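Long-range contacts in ADP-dependent L-serine kinase SerK (Thermococcus kodakarensis KOD1, PDB 5X0B), which catalyses the ADP-dependent phosphorylation of free L-serine to O-phospho-L-serine, releasing AMP, as the first step from L-serine to L-cysteine: residues Met26-Gln31 with Gly215-Pro220; Gln31-Glu36 with Gly70-Ala75; Ala57-Glu62 with Glu210-Gly215. All blocks are in the same frame, centred on the assembly; numbering follows the deposited sequence.

Contact 1 (Met26-Gln31 with Gly215-Pro220)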
# COMPACT_ATOMS: atom_id res chain seq x y z
N MET A 26 14.85 7.35 -6.90
CA MET A 26 13.69 6.48 -6.62
C MET A 26 12.55 7.37 -6.13
O MET A 26 12.76 8.25 -5.29
CB MET A 26 14.02 5.47 -5.52
CG MET A 26 15.20 4.59 -5.86
SD MET A 26 15.51 3.37 -4.59
CE MET A 26 17.13 2.83 -5.12
N LYS A 27 11.35 7.12 -6.67
CA LYS A 27 10.17 7.91 -6.41
C LYS A 27 9.11 7.02 -5.75
O LYS A 27 8.70 6.01 -6.33
CB LYS A 27 9.59 8.41 -7.71
CG LYS A 27 10.54 9.31 -8.46
N PRO A 28 8.65 7.41 -4.55
CA PRO A 28 7.59 6.65 -3.90
C PRO A 28 6.24 6.91 -4.58
O PRO A 28 6.03 7.95 -5.23
CB PRO A 28 7.61 7.22 -2.48
CG PRO A 28 7.87 8.67 -2.72
CD PRO A 28 8.95 8.63 -3.78
N HIS A 29 5.32 5.96 -4.44
CA HIS A 29 3.95 6.12 -4.89
C HIS A 29 2.93 6.03 -3.76
O HIS A 29 1.73 6.14 -4.01
CB HIS A 29 3.65 5.14 -6.03
CG HIS A 29 3.48 3.70 -5.62
ND1 HIS A 29 4.49 2.78 -5.67
CD2 HIS A 29 2.38 3.02 -5.23
CE1 HIS A 29 4.04 1.59 -5.29
NE2 HIS A 29 2.76 1.72 -5.02
N GLU A 30 3.40 5.82 -2.51
CA GLU A 30 2.53 5.89 -1.35
C GLU A 30 3.16 6.71 -0.24
O GLU A 30 4.38 6.77 -0.10
CB GLU A 30 2.24 4.49 -0.81
CG GLU A 30 1.23 3.71 -1.64
CD GLU A 30 0.76 2.43 -0.95
OE1 GLU A 30 -0.07 1.73 -1.55
OE2 GLU A 30 1.19 2.16 0.17
N GLN A 31 2.29 7.33 0.55
CA GLN A 31 2.65 7.89 1.85
C GLN A 31 3.31 6.82 2.72
O GLN A 31 3.00 5.64 2.61
CB GLN A 31 1.42 8.43 2.57
CG GLN A 31 0.88 9.69 1.93
CD GLN A 31 -0.36 10.19 2.63
OE1 GLN A 31 -1.25 9.42 2.95
NE2 GLN A 31 -0.44 11.50 2.83
N GLY A 215 4.43 14.09 -9.04
CA GLY A 215 5.00 14.23 -7.70
C GLY A 215 4.00 13.99 -6.59
O GLY A 215 4.11 14.57 -5.52
N GLU A 216 3.00 13.14 -6.86
CA GLU A 216 1.95 12.84 -5.88
C GLU A 216 2.12 11.42 -5.39
O GLU A 216 2.86 10.63 -5.98
CB GLU A 216 0.58 13.05 -6.53
CG GLU A 216 0.27 14.50 -6.87
CD GLU A 216 -1.17 14.75 -7.29
OE1 GLU A 216 -2.07 14.49 -6.47
OE2 GLU A 216 -1.41 15.28 -8.41
N VAL A 217 1.45 11.12 -4.28
CA VAL A 217 1.43 9.79 -3.70
C VAL A 217 0.03 9.37 -3.31
O VAL A 217 -0.78 10.20 -2.94
CB VAL A 217 2.38 9.65 -2.48
CG1 VAL A 217 3.84 9.70 -2.95
CG2 VAL A 217 2.10 10.71 -1.42
N TYR A 218 -0.23 8.06 -3.36
CA TYR A 218 -1.46 7.49 -2.82
C TYR A 218 -1.39 7.39 -1.30
O TYR A 218 -0.32 7.49 -0.70
CB TYR A 218 -1.69 6.07 -3.37
CG TYR A 218 -1.94 5.97 -4.86
CD1 TYR A 218 -3.17 6.39 -5.44
CD2 TYR A 218 -0.99 5.40 -5.71
CE1 TYR A 218 -3.40 6.27 -6.81
CE2 TYR A 218 -1.22 5.30 -7.08
CZ TYR A 218 -2.43 5.71 -7.62
OH TYR A 218 -2.63 5.58 -8.98
N SER A 219 -2.53 7.13 -0.66
CA SER A 219 -2.53 6.80 0.76
C SER A 219 -1.88 5.42 0.93
O SER A 219 -1.75 4.67 -0.05
CB SER A 219 -3.96 6.81 1.33
OG SER A 219 -4.76 5.77 0.76
N PRO A 220 -1.48 5.07 2.17
CA PRO A 220 -0.92 3.73 2.37
C PRO A 220 -1.92 2.64 2.00
O PRO A 220 -3.15 2.85 2.11
CB PRO A 220 -0.63 3.70 3.88
CG PRO A 220 -0.48 5.13 4.26
CD PRO A 220 -1.55 5.81 3.45
O HOH W 1 5.62 10.50 -5.73

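Contact 2 (Gln31-Glu36 with Gly70-Ala75). With AMP (adenosine monophosphate), chain B.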
# COMPACT_ATOMS: atom_id res chain seq x y z
N GLN A 31 2.29 7.33 0.55
CA GLN A 31 2.65 7.89 1.85
C GLN A 31 3.31 6.82 2.72
O GLN A 31 3.00 5.64 2.61
CB GLN A 31 1.42 8.43 2.57
CG GLN A 31 0.88 9.69 1.93
CD GLN A 31 -0.36 10.19 2.63
OE1 GLN A 31 -1.25 9.42 2.95
NE2 GLN A 31 -0.44 11.50 2.83
N LEU A 32 4.24 7.24 3.56
CA LEU A 32 4.93 6.32 4.45
C LEU A 32 4.12 6.07 5.72
O LEU A 32 3.39 6.94 6.19
CB LEU A 32 6.31 6.88 4.82
CG LEU A 32 7.24 7.29 3.68
CD1 LEU A 32 8.53 7.86 4.30
CD2 LEU A 32 7.53 6.09 2.79
N VAL A 33 4.16 4.84 6.19
CA VAL A 33 3.75 4.45 7.52
C VAL A 33 4.93 4.53 8.48
O VAL A 33 5.90 3.80 8.35
CB VAL A 33 3.15 3.03 7.53
CG1 VAL A 33 2.66 2.66 8.92
CG2 VAL A 33 1.98 2.94 6.55
N GLN A 34 4.81 5.39 9.47
CA GLN A 34 5.92 5.67 10.38
C GLN A 34 6.40 4.43 11.14
O GLN A 34 7.62 4.23 11.30
CB GLN A 34 5.54 6.79 11.37
CG GLN A 34 6.77 7.49 11.95
CD GLN A 34 7.61 8.18 10.89
OE1 GLN A 34 7.14 8.46 9.78
NE2 GLN A 34 8.87 8.43 11.22
N LYS A 35 5.47 3.57 11.53
CA LYS A 35 5.80 2.31 12.20
C LYS A 35 6.68 1.40 11.31
O LYS A 35 7.67 0.83 11.79
CB LYS A 35 4.51 1.60 12.66
CG LYS A 35 4.64 0.14 13.10
CD LYS A 35 3.42 -0.35 13.87
N GLU A 36 6.34 1.29 10.02
CA GLU A 36 7.09 0.43 9.09
C GLU A 36 8.51 0.96 8.88
O GLU A 36 9.46 0.20 8.83
CB GLU A 36 6.37 0.25 7.75
CG GLU A 36 5.02 -0.47 7.85
CD GLU A 36 4.31 -0.64 6.52
OE1 GLU A 36 4.89 -1.19 5.59
OE2 GLU A 36 3.12 -0.25 6.40
N GLY A 70 9.30 -1.43 -1.72
CA GLY A 70 10.43 -0.91 -0.95
C GLY A 70 10.33 0.50 -0.39
O GLY A 70 11.37 1.10 -0.12
N HIS A 71 9.13 1.05 -0.24
CA HIS A 71 9.02 2.41 0.31
C HIS A 71 9.77 2.66 1.62
O HIS A 71 10.48 3.66 1.74
CB HIS A 71 7.56 2.79 0.50
CG HIS A 71 6.81 2.95 -0.78
ND1 HIS A 71 5.62 2.31 -1.02
CD2 HIS A 71 7.08 3.68 -1.88
CE1 HIS A 71 5.17 2.64 -2.22
NE2 HIS A 71 6.03 3.49 -2.76
N HIS A 72 9.63 1.75 2.59
CA HIS A 72 10.26 1.97 3.89
C HIS A 72 11.73 1.64 3.94
O HIS A 72 12.47 2.31 4.64
CB HIS A 72 9.45 1.31 4.98
CG HIS A 72 8.03 1.78 4.97
ND1 HIS A 72 7.07 1.22 4.16
CD2 HIS A 72 7.46 2.85 5.56
CE1 HIS A 72 5.94 1.89 4.30
NE2 HIS A 72 6.15 2.89 5.14
N ARG A 73 12.18 0.66 3.15
CA ARG A 73 13.60 0.48 2.92
C ARG A 73 14.22 1.74 2.35
O ARG A 73 15.23 2.20 2.84
CB ARG A 73 13.86 -0.69 1.94
CG ARG A 73 13.74 -2.03 2.61
CD ARG A 73 13.57 -3.16 1.60
NE ARG A 73 12.17 -3.32 1.23
CZ ARG A 73 11.73 -4.05 0.21
NH1 ARG A 73 12.59 -4.74 -0.54
NH2 ARG A 73 10.43 -4.14 -0.02
N TRP A 74 13.63 2.27 1.28
CA TRP A 74 14.13 3.53 0.66
C TRP A 74 14.16 4.67 1.69
O TRP A 74 15.21 5.32 1.90
CB TRP A 74 13.23 3.91 -0.51
CG TRP A 74 13.42 5.27 -1.06
CD1 TRP A 74 14.42 5.73 -1.84
CD2 TRP A 74 12.52 6.37 -0.87
NE1 TRP A 74 14.21 7.06 -2.16
CE2 TRP A 74 13.04 7.47 -1.58
CE3 TRP A 74 11.31 6.52 -0.18
CZ2 TRP A 74 12.40 8.71 -1.62
CZ3 TRP A 74 10.68 7.74 -0.19
CH2 TRP A 74 11.22 8.83 -0.90
N ALA A 75 13.02 4.94 2.31
CA ALA A 75 12.96 6.08 3.21
C ALA A 75 13.87 5.88 4.42
O ALA A 75 14.51 6.84 4.89
CB ALA A 75 11.53 6.37 3.65
P AMP B . 8.96 -1.89 2.66
O1P AMP B . 10.33 -1.36 2.32
O2P AMP B . 8.61 -3.22 2.05
O3P AMP B . 7.84 -0.89 2.51
O5' AMP B . 8.95 -2.14 4.27
C5' AMP B . 10.15 -2.40 4.98
C4' AMP B . 10.74 -3.75 4.54
O4' AMP B . 12.04 -3.96 5.09
C3' AMP B . 9.91 -4.96 4.98
O3' AMP B . 9.30 -5.55 3.83
C2' AMP B . 10.91 -5.92 5.60
O2' AMP B . 10.76 -7.26 5.11
C1' AMP B . 12.21 -5.36 5.10
N9 AMP B . 13.39 -5.61 5.91
C8 AMP B . 13.50 -5.81 7.25
N7 AMP B . 14.79 -5.93 7.59
C5 AMP B . 15.53 -5.78 6.47
C6 AMP B . 16.95 -5.79 6.13
N6 AMP B . 17.88 -6.01 7.10
N1 AMP B . 17.30 -5.59 4.83
C2 AMP B . 16.38 -5.38 3.86
N3 AMP B . 15.05 -5.36 4.11
C4 AMP B . 14.59 -5.56 5.36

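Contact 3 (Ala57-Glu62 with Glu210-Gly215)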
# COMPACT_ATOMS: atom_id res chain seq x y z
N ALA A 57 10.77 0.23 -11.26
CA ALA A 57 10.35 0.34 -12.63
C ALA A 57 10.81 1.68 -13.18
O ALA A 57 10.54 2.74 -12.58
CB ALA A 57 8.83 0.25 -12.74
N LYS A 58 11.43 1.65 -14.33
CA LYS A 58 11.96 2.85 -14.96
C LYS A 58 10.79 3.74 -15.34
O LYS A 58 9.86 3.28 -15.97
CB LYS A 58 12.78 2.49 -16.21
CG LYS A 58 13.35 3.65 -17.03
CD LYS A 58 14.34 4.54 -16.30
CE LYS A 58 14.99 5.54 -17.30
NZ LYS A 58 14.06 6.17 -18.30
N VAL A 59 10.85 5.01 -14.91
CA VAL A 59 9.84 6.01 -15.29
C VAL A 59 10.04 6.40 -16.76
O VAL A 59 11.11 6.91 -17.13
CB VAL A 59 9.90 7.26 -14.38
CG1 VAL A 59 8.90 8.32 -14.83
CG2 VAL A 59 9.63 6.88 -12.94
N PRO A 60 9.01 6.20 -17.59
CA PRO A 60 9.21 6.61 -18.99
C PRO A 60 9.53 8.08 -19.12
O PRO A 60 8.86 8.91 -18.48
CB PRO A 60 7.86 6.28 -19.64
CG PRO A 60 7.35 5.17 -18.81
CD PRO A 60 7.70 5.58 -17.41
N GLY A 61 10.57 8.38 -19.89
CA GLY A 61 10.97 9.74 -20.20
C GLY A 61 11.72 10.50 -19.12
O GLY A 61 11.97 11.67 -19.29
N GLU A 62 12.11 9.82 -18.04
CA GLU A 62 12.73 10.46 -16.90
C GLU A 62 13.88 9.60 -16.40
O GLU A 62 13.83 8.38 -16.48
CB GLU A 62 11.70 10.63 -15.78
CG GLU A 62 10.48 11.44 -16.17
CD GLU A 62 10.84 12.84 -16.65
OE1 GLU A 62 11.80 13.42 -16.12
OE2 GLU A 62 10.15 13.36 -17.55
N GLU A 210 1.61 7.92 -13.72
CA GLU A 210 1.07 9.29 -13.81
C GLU A 210 1.16 10.05 -12.48
O GLU A 210 1.57 11.21 -12.44
CB GLU A 210 -0.40 9.25 -14.29
CG GLU A 210 -1.11 10.59 -14.45
CD GLU A 210 -2.55 10.43 -14.91
OE1 GLU A 210 -3.30 9.56 -14.39
OE2 GLU A 210 -2.95 11.18 -15.81
N LEU A 211 0.73 9.40 -11.40
CA LEU A 211 0.70 10.02 -10.09
C LEU A 211 2.12 10.41 -9.66
O LEU A 211 2.35 11.52 -9.21
CB LEU A 211 0.05 9.09 -9.04
CG LEU A 211 -0.49 9.84 -7.81
CD1 LEU A 211 -1.60 10.84 -8.16
CD2 LEU A 211 -1.00 8.85 -6.78
N VAL A 212 3.06 9.49 -9.86
CA VAL A 212 4.48 9.69 -9.56
C VAL A 212 5.07 10.84 -10.38
O VAL A 212 5.85 11.65 -9.86
CB VAL A 212 5.26 8.33 -9.73
CG1 VAL A 212 6.75 8.52 -9.93
CG2 VAL A 212 4.96 7.42 -8.55
N LYS A 213 4.69 10.94 -11.66
CA LYS A 213 5.23 12.00 -12.52
C LYS A 213 4.69 13.36 -12.11
O LYS A 213 5.36 14.38 -12.30
CB LYS A 213 4.97 11.68 -13.99
CG LYS A 213 5.84 10.53 -14.46
CD LYS A 213 5.63 10.10 -15.89
CE LYS A 213 6.63 10.78 -16.82
NZ LYS A 213 6.33 10.52 -18.26
N ARG A 214 3.50 13.37 -11.52
CA ARG A 214 2.92 14.60 -10.92
C ARG A 214 3.54 14.94 -9.56
O ARG A 214 3.22 15.99 -9.00
CB ARG A 214 1.39 14.48 -10.79
CG ARG A 214 0.62 14.74 -12.08
CD ARG A 214 -0.87 14.92 -11.82
N GLY A 215 4.43 14.09 -9.04
CA GLY A 215 5.00 14.23 -7.70
C GLY A 215 4.00 13.99 -6.59
O GLY A 215 4.11 14.57 -5.52

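Contact 1 (Met26-Gln31 with Gly215-Pro220)
Glu30 and Tyr218 form a single parallel beta bridge, where the loop after strand 26-27 runs beside the loop that follows helix 205-213. Tyr218 N donates to His29 O at 2.8 Å, and Gln31 N donates to Tyr218 O at 2.9 Å; this pair of bonds defines the bridge. Between the two, the CA-H of Glu30 points at the same Tyr218 O.

The tight part surrounds the Glu30 side chain. With CG beside the backbone N (chi1 -76°) and the chain extended beyond it, CG and CD lie against Ser219 O, and OE2 ends 3.4 Å from Pro220 CA. Just past Pro220, the backbone N of Lys221 bonds OE2, while those of Thr222 and Thr223 both bond OE1, so three N-H groups fix the carboxylate. An alanine here would probably leave these three N-H groups without their acceptor and set the 221-223 loop freer to move.

Gln31 and Val217 meet nearly at right angles, Gln31 CG resting 3.7 Å from Val217 CG2, and Gln31 OE1 comes close to Ser219 CA and Pro220 CD. Towards Pro28 the fit is looser. Val217 CG1 still touches Pro28 O at 3.6 Å but stands 4.2 Å from Pro28 CG, and a water donates to both Pro28 O (2.6 Å) and Glu216 O (2.8 Å), spacing the two carbonyls apart.

His29 CD2 approaches Tyr218 CD2, while the His29 nitrogens ND1 and NE2 are hydrogen-bonded to Ile67 O and Thr223 OG1. This short bridge ties the ParB-like N-terminal region to a loop leading to the O-phospho-L-serine site, whose members include Lys221, Thr223 and His225, and it places Glu30, the inferred active-site residue, at that site.

Contact 2 (Gln31-Glu36 with Gly70-Ala75)
His72 meets Val33 and Glu36 where the ParB-like domain builds its phosphate-binding helix start: Gly70 is the N-cap of helix 71-80, and the AMP phosphate sits at this amino end. Beginning at CB, His72 touches AMP O5' at 3.6 Å. With CG beside the backbone N (chi1 -56°), the ring stands between Leu32 and Glu36. Glu36 CB lies over one face, 3.5 Å from the ring centroid and only 8° off the normal, a CH-pi contact; Leu32 CD2 lies more loosely over the opposite face. ND1 donates to AMP O3P at 2.8 Å, an oxygen that also takes a longer bond from the His72 backbone N. Glu36 OE1 lies near CE1 on the same face as Glu36 CB, its carboxylate turned 32° from the ring plane. CD2 comes near Val33 O, and at the tip NE2 accepts the backbone N-H of Val33 at 3.0 Å, practically in the ring plane. Phosphate at one nitrogen and backbone at the other thus set the turn of the ring about its bond to CB.

Next along the helix, Arg73 grips O1P of AMP with both N and NE and O2P with NH2, which also forms a salt bridge with Asp69. On the Leu32 side of the ring, Leu32 CD1 is pressed against Ala75 CB at 3.4 Å, tighter than ordinary van der Waals contact.

Contact 3 (Ala57-Glu62 with Glu210-Gly215)
A type II beta turn, Val59 to Glu62, meets the last turn of helix 205-213 through Lys213. The turn leads from strand 54-58 towards strand 65-67, and the helix closes just beyond Lys213 in a Schellman motif at Gly215. The lysine's aliphatic part lies alongside Val59, the two side chains running in opposite directions, with Lys213 CG 3.8 Å from Val59 CG1. A bend at chi3 (96°, off the staggered values) then swings CE and NZ towards the turn, where NZ donates to Pro60 O at 3.0 Å, tilted 31° from the carbonyl plane. Deeper in, Val59 CG2 barely reaches Val212 CG1, at 4.5 Å.

The turn has its own brace: Lys58 NZ bonds Glu62 O at 2.9 Å. A longer bond, 3.3 Å, joins Lys58 NZ to Val59 O, which also accepts Glu62 N from the other face of its carbonyl plane. Glu62 has two conformers; in the one given its carboxylate makes no salt bridge with Lys213, and any charge attraction is probably modest. Between these segments, then, one polar bond and a modest apolar contact make the join, and Met209 adds to the packing of turn on helix.

Contacts 1 and 2 have centres 10 Å apart and share Gln31, with the His29 N to His71 NE2 bond joining them directly; contact 3 lies 11 Å from contact 1, sharing Gly215, and 19 Å from contact 2. Strand 26-27, in contact 1, and strand 54-58, in contact 3, belong to the same five-stranded sheet, and Val212 of helix 205-213 packs on Lys27 and Pro28. Along the chain, contacts 2 and 3 both nest within the loop closed by contact 1, and the segments of contacts 2 and 3 alternate with each other. Contact 1 thus brings distant sequence together at the active site, while contact 3 is an outlying attachment of the same helix end to the sheet.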